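Local coordinates for protein phosphoacetylglucosamine mutase (PDB 5O9X) that catalyses the interconversion of N-acetylglucosamine 6-phosphate and N-acetylglucosamine 1-phosphate, as a phosphohexomutase whose sugar site here holds glucose 1,6-bisphosphate, at residues K200-G205 with V435-A440; Y292-E297 with E448-Y453; A310-S315 with K442-K447. The protein carries 1 engineered substitution. All coordinates share one frame; numbering follows the deposited sequence.

Interaction 1 of 3, residues K200-G205 with V435-A440; sequences KRVMRG and VEAILA
Met-203 lies against Ala-437 and Ala-440, where the end of helix 188-202 meets helix 428-442. Its side chain can be followed outward. CB leaves the backbone without pointing straight at the partner helix. CG lies beside the backbone N and opposite the carbonyl carbon (chi1 -69°), and the chain then bends at chi2 and again at chi3. These bends lay the sulfur on the helix surface. Met-203 SD is 3.6 Å from Ala-437 CA and also touches the methyl of that residue. The chain then turns along the helix, and Met-203 CE ends 3.7 Å from Ala-440 CB. The two alanines are three residues apart, so the thioether spans about one turn.

Val-202 adds a smaller apolar contact. Val-202 CG2 meets Ala-437 CB at 3.7 Å, so this methyl is touched by both Val-202 and Met-203. The nearest CA atoms, those of Met-203 and Ala-437, are 6.1 Å apart. The small alanine side chains probably permit this close approach.

Polar links lie nearby. Val-202 O accepts a hydrogen bond from His-441 NE2, and Arg-201 forms a salt bridge with Asp-419 of helix 405-420. The contact joins domain II to domain III of the enzyme. Across the two segments it is purely apolar, so apolar burial probably accounts for most of it, with the His-441 bond beside it.

Interaction 2 of 3, residues Y292-E297 with E448-Y453; sequences YYFLDE and EWLATY
The carbonyl oxygen of Trp-449 takes two hydrogen bonds from Thr-452. One is from the backbone N. The other is from the hydroxyl, with Thr-452 OG1 2.7 Å from Trp-449 O and a C=O...donor angle of 167°. Helix 446-451 packs here beside strand 290-295, which pairs with strand 301-304 at one side of a five-stranded mixed sheet.

Two pairs make the contact. The indole of Trp-449 turns its edge to the face of the Tyr-292 ring, in an offset edge-to-face pair. The ring centroids are 5.4 Å apart and the planes meet at 60°. With CG opposite the backbone N (chi1 -175°), the indole extends toward the strand and brings Trp-449 CZ3 and CH2 against Tyr-292 CG and CB, CZ3 3.7 Å from CG.

The polar ends of both rings are tied elsewhere. Tyr-292 OH bonds to Glu-436 OE2, and Trp-449 NE1 to the carbonyl oxygen of Arg-308. These bonds should limit sliding of the rings.

Two residues along the strand, on the same side of the sheet, Phe-294 also points at the helix. It crosses Leu-450 at a slant. Leu-450 CD2 lies 3.9 Å from Phe-294 CZ and 4.1 Å from Phe-294 CE2.

Interaction 3 of 3, residues A310-S315 with K442-K447; sequences ATLAAS and KGWTPK
Leu-312 overlaps the six-membered ring of Trp-444, and the two side chains run past each other in opposite directions. Leu-312 CD1 does the touching, 3.7 Å from Trp-444 CZ3 and slightly farther from CE3. Leu-312 CD1 also comes within 4.0 Å of Lys-442 CE. CB of Leu-312 does not aim at the turn; the end of the chain reaches it. With CG opposite the backbone N and a bend at chi2 (71°), CD1 is brought to the indole.

Lys-442 adds the polar part. Its chain is extended as far as CE, with Lys-442 CD 3.6 Å above one face of the Trp-444 indole, near the rim. A bend at chi4 (-62°) then turns the ammonium to Ser-315. Lys-442 NZ donates a hydrogen bond of 2.8 Å to Ser-315 OG. A long, weak ion pair with Asp-319 gives the charge a second partner.

Gly-443, just past helix 428-442, leaves helical angles with positive phi, and Thr-445 is the N-cap of helix 446-451. Trp-444, between them, also packs on Leu-439 and Trp-449. Within domain III, the contact thus joins helix 306-324 to the last residue of helix 428-442 and the turn after it, while Ala-310 packs on strand 375-379.

The three contacts share one run of chain, helix 428-442 followed by helix 446-451, and each joins it to a different partner. Interaction 1 sets it against the end of helix 188-202, interaction 2 against a sheet strand, and interaction 3 against helix 306-324. Interactions 1 and 2 are mostly buried and apolar across their segments, the first aliphatic with a thioether, the second largely aromatic. Interaction 3 is only partly buried and includes a lysine-serine hydrogen bond. The sites are linked. Val-435 CG1 packs on Tyr-292 and Trp-449, and Thr-452 on Trp-444. Interactions 2 and 3 are closest, their centres about 10 Å apart.

Interaction 1 of 3, residues K200-G205 with V435-A440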
loop_
_atom_site.group_PDB
_atom_site.type_symbol
_atom_site.label_atom_id
_atom_site.label_comp_id
_atom_site.label_asym_id
_atom_site.label_seq_id
_atom_site.Cartn_x
_atom_site.Cartn_y
_atom_site.Cartn_z
ATOM N N LYS A 200 16.742 7.649 14.226
ATOM C CA LYS A 200 17.644 8.121 15.332
ATOM C C LYS A 200 16.944 9.060 16.321
ATOM O O LYS A 200 17.030 8.848 17.532
ATOM C CB LYS A 200 18.929 8.784 14.749
ATOM C CG LYS A 200 19.981 9.064 15.829
ATOM C CD LYS A 200 21.197 9.776 15.229
ATOM C CE LYS A 200 22.306 10.023 16.272
ATOM N NZ LYS A 200 23.193 8.838 16.279
ATOM N N ARG A 201 16.262 10.090 15.833
ATOM C CA ARG A 201 15.575 11.034 16.696
ATOM C C ARG A 201 14.426 10.359 17.467
ATOM O O ARG A 201 14.293 10.551 18.665
ATOM C CB ARG A 201 14.944 12.193 15.905
ATOM C CG ARG A 201 15.957 13.299 15.529
ATOM C CD ARG A 201 15.395 14.137 14.378
ATOM N NE ARG A 201 14.274 14.980 14.837
ATOM C CZ ARG A 201 13.282 15.398 14.038
ATOM N NH1 ARG A 201 13.231 14.980 12.758
ATOM N NH2 ARG A 201 12.317 16.223 14.499
ATOM N N VAL A 202 13.570 9.611 16.773
ATOM C CA VAL A 202 12.480 8.925 17.480
ATOM C C VAL A 202 13.042 7.985 18.548
ATOM O O VAL A 202 12.389 7.836 19.565
ATOM C CB VAL A 202 11.447 8.172 16.598
ATOM C CG1 VAL A 202 10.904 8.996 15.445
ATOM C CG2 VAL A 202 11.961 6.881 16.070
ATOM N N MET A 203 14.223 7.392 18.362
ATOM C CA MET A 203 14.718 6.406 19.291
ATOM C C MET A 203 15.435 7.029 20.515
ATOM O O MET A 203 15.937 6.293 21.340
ATOM C CB MET A 203 15.642 5.361 18.649
ATOM C CG MET A 203 14.880 4.398 17.660
ATOM S SD MET A 203 13.698 3.404 18.645
ATOM C CE MET A 203 14.749 2.291 19.599
ATOM N N ARG A 204 15.572 8.350 20.568
ATOM C CA ARG A 204 16.432 8.977 21.633
ATOM C C ARG A 204 15.949 8.454 23.011
ATOM O O ARG A 204 14.748 8.549 23.354
ATOM C CB ARG A 204 16.408 10.509 21.582
ATOM C CG ARG A 204 17.199 11.161 22.742
ATOM C CD ARG A 204 16.770 12.612 23.039
ATOM N NE ARG A 204 16.737 13.409 21.805
ATOM C CZ ARG A 204 17.801 13.965 21.225
ATOM N NH1 ARG A 204 19.020 13.841 21.766
ATOM N NH2 ARG A 204 17.638 14.640 20.089
ATOM N N GLY A 205 16.867 7.777 23.696
ATOM C CA GLY A 205 16.647 7.439 25.084
ATOM C C GLY A 205 16.064 6.067 25.319
ATOM O O GLY A 205 15.880 5.701 26.473
ATOM N N VAL A 435 6.960 0.688 14.161
ATOM C CA VAL A 435 6.577 -0.369 15.116
ATOM C C VAL A 435 7.728 -0.685 16.097
ATOM O O VAL A 435 7.532 -0.739 17.339
ATOM C CB VAL A 435 6.195 -1.659 14.378
ATOM C CG1 VAL A 435 6.080 -2.814 15.354
ATOM C CG2 VAL A 435 4.846 -1.454 13.647
ATOM N N GLU A 436 8.918 -0.787 15.547
ATOM C CA GLU A 436 10.103 -1.012 16.416
ATOM C C GLU A 436 10.283 0.090 17.489
ATOM O O GLU A 436 10.555 -0.240 18.669
ATOM C CB GLU A 436 11.392 -1.179 15.582
ATOM C CG GLU A 436 11.415 -2.546 14.771
ATOM C CD GLU A 436 11.236 -3.777 15.677
ATOM O OE1 GLU A 436 11.940 -3.883 16.725
ATOM O OE2 GLU A 436 10.371 -4.639 15.378
ATOM N N ALA A 437 10.163 1.365 17.055
ATOM C CA ALA A 437 10.257 2.493 17.947
ATOM C C ALA A 437 9.138 2.443 18.984
ATOM O O ALA A 437 9.386 2.679 20.185
ATOM C CB ALA A 437 10.175 3.818 17.150
ATOM N N ILE A 438 7.905 2.137 18.552
ATOM C CA ILE A 438 6.819 2.091 19.505
ATOM C C ILE A 438 7.004 1.051 20.581
ATOM O O ILE A 438 6.792 1.326 21.800
ATOM C CB ILE A 438 5.423 1.946 18.834
ATOM C CG1 ILE A 438 5.132 3.175 17.954
ATOM C CG2 ILE A 438 4.345 1.852 19.982
ATOM C CD1 ILE A 438 3.918 2.921 17.011
ATOM N N LEU A 439 7.282 -0.179 20.183
ATOM C CA LEU A 439 7.520 -1.255 21.185
ATOM C C LEU A 439 8.665 -0.892 22.108
ATOM O O LEU A 439 8.611 -1.237 23.315
ATOM C CB LEU A 439 7.886 -2.576 20.511
ATOM C CG LEU A 439 6.682 -3.072 19.665
ATOM C CD1 LEU A 439 7.192 -4.246 18.801
ATOM C CD2 LEU A 439 5.409 -3.455 20.470
ATOM N N ALA A 440 9.710 -0.234 21.566
ATOM C CA ALA A 440 10.897 0.124 22.389
ATOM C C ALA A 440 10.438 1.177 23.457
ATOM O O ALA A 440 10.880 1.110 24.617
ATOM C CB ALA A 440 12.013 0.739 21.530
#

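Interaction 2 of 3, residues Y292-E297 with E448-Y453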
loop_
_atom_site.group_PDB
_atom_site.type_symbol
_atom_site.label_atom_id
_atom_site.label_comp_id
_atom_site.label_asym_id
_atom_site.label_seq_id
_atom_site.Cartn_x
_atom_site.Cartn_y
_atom_site.Cartn_z
ATOM N N TYR A 292 3.381 -8.371 11.095
ATOM C CA TYR A 292 4.239 -8.930 12.127
ATOM C C TYR A 292 3.624 -10.217 12.594
ATOM O O TYR A 292 2.408 -10.406 12.441
ATOM C CB TYR A 292 4.226 -7.913 13.357
ATOM C CG TYR A 292 5.457 -6.971 13.342
ATOM C CD1 TYR A 292 5.488 -5.850 12.449
ATOM C CD2 TYR A 292 6.560 -7.233 14.175
ATOM C CE1 TYR A 292 6.605 -4.980 12.397
ATOM C CE2 TYR A 292 7.691 -6.347 14.195
ATOM C CZ TYR A 292 7.702 -5.240 13.282
ATOM O OH TYR A 292 8.745 -4.320 13.287
ATOM N N TYR A 293 4.421 -11.077 13.254
ATOM C CA TYR A 293 3.912 -12.336 13.768
ATOM C C TYR A 293 5.022 -12.952 14.603
ATOM O O TYR A 293 6.185 -12.515 14.563
ATOM C CB TYR A 293 3.502 -13.333 12.634
ATOM C CG TYR A 293 4.557 -13.482 11.554
ATOM C CD1 TYR A 293 5.536 -14.573 11.581
ATOM C CD2 TYR A 293 4.587 -12.554 10.487
ATOM C CE1 TYR A 293 6.483 -14.679 10.550
ATOM C CE2 TYR A 293 5.518 -12.677 9.457
ATOM C CZ TYR A 293 6.483 -13.725 9.510
ATOM O OH TYR A 293 7.381 -13.819 8.451
ATOM N N PHE A 294 4.635 -13.904 15.448
ATOM C CA PHE A 294 5.608 -14.642 16.247
ATOM C C PHE A 294 5.014 -15.955 16.653
ATOM O O PHE A 294 3.766 -16.114 16.599
ATOM C CB PHE A 294 6.007 -13.820 17.537
ATOM C CG PHE A 294 4.918 -13.648 18.546
ATOM C CD1 PHE A 294 5.043 -14.207 19.855
ATOM C CD2 PHE A 294 3.785 -12.846 18.273
ATOM C CE1 PHE A 294 4.059 -13.969 20.805
ATOM C CE2 PHE A 294 2.808 -12.646 19.220
ATOM C CZ PHE A 294 2.911 -13.204 20.492
ATOM N N LEU A 295 5.894 -16.858 17.119
ATOM C CA LEU A 295 5.451 -18.102 17.769
ATOM C C LEU A 295 5.410 -17.832 19.276
ATOM O O LEU A 295 6.420 -17.381 19.828
ATOM C CB LEU A 295 6.435 -19.201 17.488
ATOM C CG LEU A 295 6.456 -19.586 16.012
ATOM C CD1 LEU A 295 7.734 -20.362 15.674
ATOM C CD2 LEU A 295 5.205 -20.344 15.563
ATOM N N ASP A 296 4.255 -18.013 19.902
ATOM C CA ASP A 296 4.130 -17.709 21.345
ATOM C C ASP A 296 4.828 -18.812 22.200
ATOM O O ASP A 296 5.352 -19.767 21.659
ATOM C CB ASP A 296 2.657 -17.393 21.775
ATOM C CG ASP A 296 1.720 -18.616 21.786
ATOM O OD1 ASP A 296 2.182 -19.773 21.744
ATOM O OD2 ASP A 296 0.471 -18.403 21.843
ATOM N N GLU A 297 4.830 -18.626 23.522
ATOM C CA GLU A 297 5.430 -19.596 24.464
ATOM C C GLU A 297 4.927 -21.035 24.247
ATOM O O GLU A 297 5.730 -21.948 24.353
ATOM C CB GLU A 297 5.288 -19.119 25.936
ATOM C CG GLU A 297 3.855 -18.770 26.388
ATOM C CD GLU A 297 3.772 -18.444 27.884
ATOM O OE1 GLU A 297 4.682 -18.883 28.635
ATOM O OE2 GLU A 297 2.810 -17.749 28.316
ATOM N N GLU A 448 2.723 -8.542 24.795
ATOM C CA GLU A 448 1.849 -7.424 25.226
ATOM C C GLU A 448 1.070 -6.779 24.125
ATOM O O GLU A 448 -0.104 -6.360 24.272
ATOM C CB GLU A 448 2.657 -6.317 25.977
ATOM C CG GLU A 448 3.105 -6.771 27.373
ATOM C CD GLU A 448 4.322 -7.668 27.361
ATOM O OE1 GLU A 448 5.159 -7.559 26.445
ATOM O OE2 GLU A 448 4.469 -8.496 28.256
ATOM N N TRP A 449 1.683 -6.697 22.949
ATOM C CA TRP A 449 0.981 -6.143 21.821
ATOM C C TRP A 449 -0.198 -7.078 21.421
ATOM O O TRP A 449 -1.300 -6.598 21.188
ATOM C CB TRP A 449 2.011 -6.011 20.633
ATOM C CG TRP A 449 1.469 -5.334 19.371
ATOM C CD1 TRP A 449 0.245 -4.684 19.188
ATOM C CD2 TRP A 449 2.153 -5.266 18.120
ATOM N NE1 TRP A 449 0.180 -4.193 17.892
ATOM C CE2 TRP A 449 1.327 -4.550 17.212
ATOM C CE3 TRP A 449 3.381 -5.769 17.668
ATOM C CZ2 TRP A 449 1.692 -4.342 15.861
ATOM C CZ3 TRP A 449 3.754 -5.515 16.343
ATOM C CH2 TRP A 449 2.920 -4.817 15.456
ATOM N N LEU A 450 0.044 -8.379 21.349
ATOM C CA LEU A 450 -1.040 -9.332 21.072
ATOM C C LEU A 450 -2.186 -9.249 22.114
ATOM O O LEU A 450 -3.376 -9.320 21.734
ATOM C CB LEU A 450 -0.528 -10.789 20.934
ATOM C CG LEU A 450 -1.564 -11.848 20.424
ATOM C CD1 LEU A 450 -1.760 -11.667 18.919
ATOM C CD2 LEU A 450 -1.003 -13.205 20.752
ATOM N N ALA A 451 -1.826 -8.954 23.378
ATOM C CA ALA A 451 -2.809 -8.949 24.444
ATOM C C ALA A 451 -3.723 -7.725 24.440
ATOM O O ALA A 451 -4.792 -7.757 25.081
ATOM C CB ALA A 451 -2.083 -9.159 25.830
ATOM N N THR A 452 -3.422 -6.690 23.643
ATOM C CA THR A 452 -4.305 -5.536 23.520
ATOM C C THR A 452 -5.779 -5.906 23.257
ATOM O O THR A 452 -6.688 -5.308 23.835
ATOM C CB THR A 452 -3.842 -4.517 22.454
ATOM O OG1 THR A 452 -3.633 -5.164 21.164
ATOM C CG2 THR A 452 -2.467 -3.861 22.852
ATOM N N TYR A 453 -6.014 -6.836 22.322
ATOM C CA TYR A 453 -7.358 -7.339 22.036
ATOM C C TYR A 453 -7.172 -8.723 21.387
ATOM O O TYR A 453 -6.074 -9.073 20.951
ATOM C CB TYR A 453 -8.167 -6.364 21.174
ATOM C CG TYR A 453 -7.574 -6.126 19.757
ATOM C CD1 TYR A 453 -7.822 -7.042 18.687
ATOM C CD2 TYR A 453 -6.766 -4.977 19.501
ATOM C CE1 TYR A 453 -7.280 -6.813 17.377
ATOM C CE2 TYR A 453 -6.231 -4.735 18.222
ATOM C CZ TYR A 453 -6.513 -5.622 17.179
ATOM O OH TYR A 453 -5.978 -5.304 15.991
#

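Interaction 3 of 3, residues A310-S315 with K442-K447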
loop_
_atom_site.group_PDB
_atom_site.type_symbol
_atom_site.label_atom_id
_atom_site.label_comp_id
_atom_site.label_asym_id
_atom_site.label_seq_id
_atom_site.Cartn_x
_atom_site.Cartn_y
_atom_site.Cartn_z
ATOM N N ALA A 310 -2.070 -0.289 13.067
ATOM C CA ALA A 310 -2.881 0.949 13.179
ATOM C C ALA A 310 -3.163 1.222 14.684
ATOM O O ALA A 310 -3.035 2.367 15.186
ATOM C CB ALA A 310 -4.179 0.748 12.426
ATOM N N THR A 311 -3.614 0.197 15.375
ATOM C CA THR A 311 -4.023 0.404 16.789
ATOM C C THR A 311 -2.812 0.673 17.717
ATOM O O THR A 311 -2.908 1.472 18.665
ATOM C CB THR A 311 -4.862 -0.766 17.318
ATOM O OG1 THR A 311 -4.189 -1.993 17.134
ATOM C CG2 THR A 311 -6.169 -0.799 16.548
ATOM N N LEU A 312 -1.708 0.009 17.426
ATOM C CA LEU A 312 -0.433 0.271 18.096
ATOM C C LEU A 312 -0.069 1.770 17.927
ATOM O O LEU A 312 0.237 2.480 18.901
ATOM C CB LEU A 312 0.687 -0.675 17.547
ATOM C CG LEU A 312 2.064 -0.475 18.241
ATOM C CD1 LEU A 312 2.008 -1.000 19.689
ATOM C CD2 LEU A 312 3.210 -1.096 17.504
ATOM N N ALA A 313 -0.078 2.245 16.683
ATOM C CA ALA A 313 0.278 3.653 16.375
ATOM C C ALA A 313 -0.732 4.671 16.975
ATOM O O ALA A 313 -0.326 5.671 17.527
ATOM C CB ALA A 313 0.313 3.837 14.845
ATOM N N ALA A 314 -2.052 4.379 16.856
ATOM C CA ALA A 314 -3.052 5.252 17.465
ATOM C C ALA A 314 -2.894 5.345 18.990
ATOM O O ALA A 314 -3.036 6.464 19.554
ATOM C CB ALA A 314 -4.466 4.829 17.066
ATOM N N SER A 315 -2.582 4.239 19.666
ATOM C CA SER A 315 -2.382 4.264 21.126
ATOM C C SER A 315 -1.126 5.118 21.450
ATOM O O SER A 315 -1.172 5.970 22.331
ATOM C CB SER A 315 -2.161 2.824 21.590
ATOM O OG SER A 315 -1.517 2.759 22.828
ATOM N N LYS A 442 7.234 1.783 24.624
ATOM C CA LYS A 442 6.266 1.174 25.549
ATOM C C LYS A 442 6.935 0.135 26.444
ATOM O O LYS A 442 6.438 -0.138 27.559
ATOM C CB LYS A 442 5.074 0.519 24.768
ATOM C CG LYS A 442 4.128 1.557 24.068
ATOM C CD LYS A 442 2.985 0.713 23.385
ATOM C CE LYS A 442 1.799 1.491 22.803
ATOM N NZ LYS A 442 1.077 2.242 23.883
ATOM N N GLY A 443 8.017 -0.475 25.965
ATOM C CA GLY A 443 8.770 -1.557 26.698
ATOM C C GLY A 443 8.127 -2.906 26.378
ATOM O O GLY A 443 8.508 -3.941 26.909
ATOM N N TRP A 444 7.183 -2.915 25.429
ATOM C CA TRP A 444 6.397 -4.121 25.131
ATOM C C TRP A 444 7.155 -5.116 24.295
ATOM O O TRP A 444 8.045 -4.714 23.477
ATOM C CB TRP A 444 5.184 -3.698 24.261
ATOM C CG TRP A 444 4.002 -3.262 25.016
ATOM C CD1 TRP A 444 3.888 -3.035 26.412
ATOM C CD2 TRP A 444 2.765 -2.889 24.452
ATOM N NE1 TRP A 444 2.620 -2.646 26.692
ATOM C CE2 TRP A 444 1.917 -2.494 25.522
ATOM C CE3 TRP A 444 2.258 -2.888 23.115
ATOM C CZ2 TRP A 444 0.585 -2.101 25.324
ATOM C CZ3 TRP A 444 0.919 -2.473 22.927
ATOM C CH2 TRP A 444 0.113 -2.100 24.002
ATOM N N THR A 445 6.835 -6.396 24.516
ATOM C CA THR A 445 7.210 -7.495 23.572
ATOM C C THR A 445 6.003 -7.835 22.709
ATOM O O THR A 445 4.917 -7.327 22.987
ATOM C CB THR A 445 7.628 -8.805 24.291
ATOM O OG1 THR A 445 6.476 -9.400 24.921
ATOM C CG2 THR A 445 8.756 -8.547 25.379
ATOM N N PRO A 446 6.154 -8.745 21.702
ATOM C CA PRO A 446 4.911 -9.106 20.929
ATOM C C PRO A 446 3.767 -9.698 21.816
ATOM O O PRO A 446 2.586 -9.467 21.560
ATOM C CB PRO A 446 5.410 -10.179 19.919
ATOM C CG PRO A 446 6.896 -9.811 19.684
ATOM C CD PRO A 446 7.396 -9.207 21.007
ATOM N N LYS A 447 4.136 -10.405 22.855
ATOM C CA LYS A 447 3.132 -10.839 23.870
ATOM C C LYS A 447 2.182 -9.691 24.297
ATOM O O LYS A 447 0.947 -9.895 24.278
ATOM C CB LYS A 447 3.838 -11.416 25.144
ATOM C CG LYS A 447 2.812 -11.823 26.229
ATOM C CD LYS A 447 3.493 -12.361 27.498
ATOM C CE LYS A 447 2.410 -12.971 28.405
ATOM N NZ LYS A 447 2.849 -13.003 29.818
#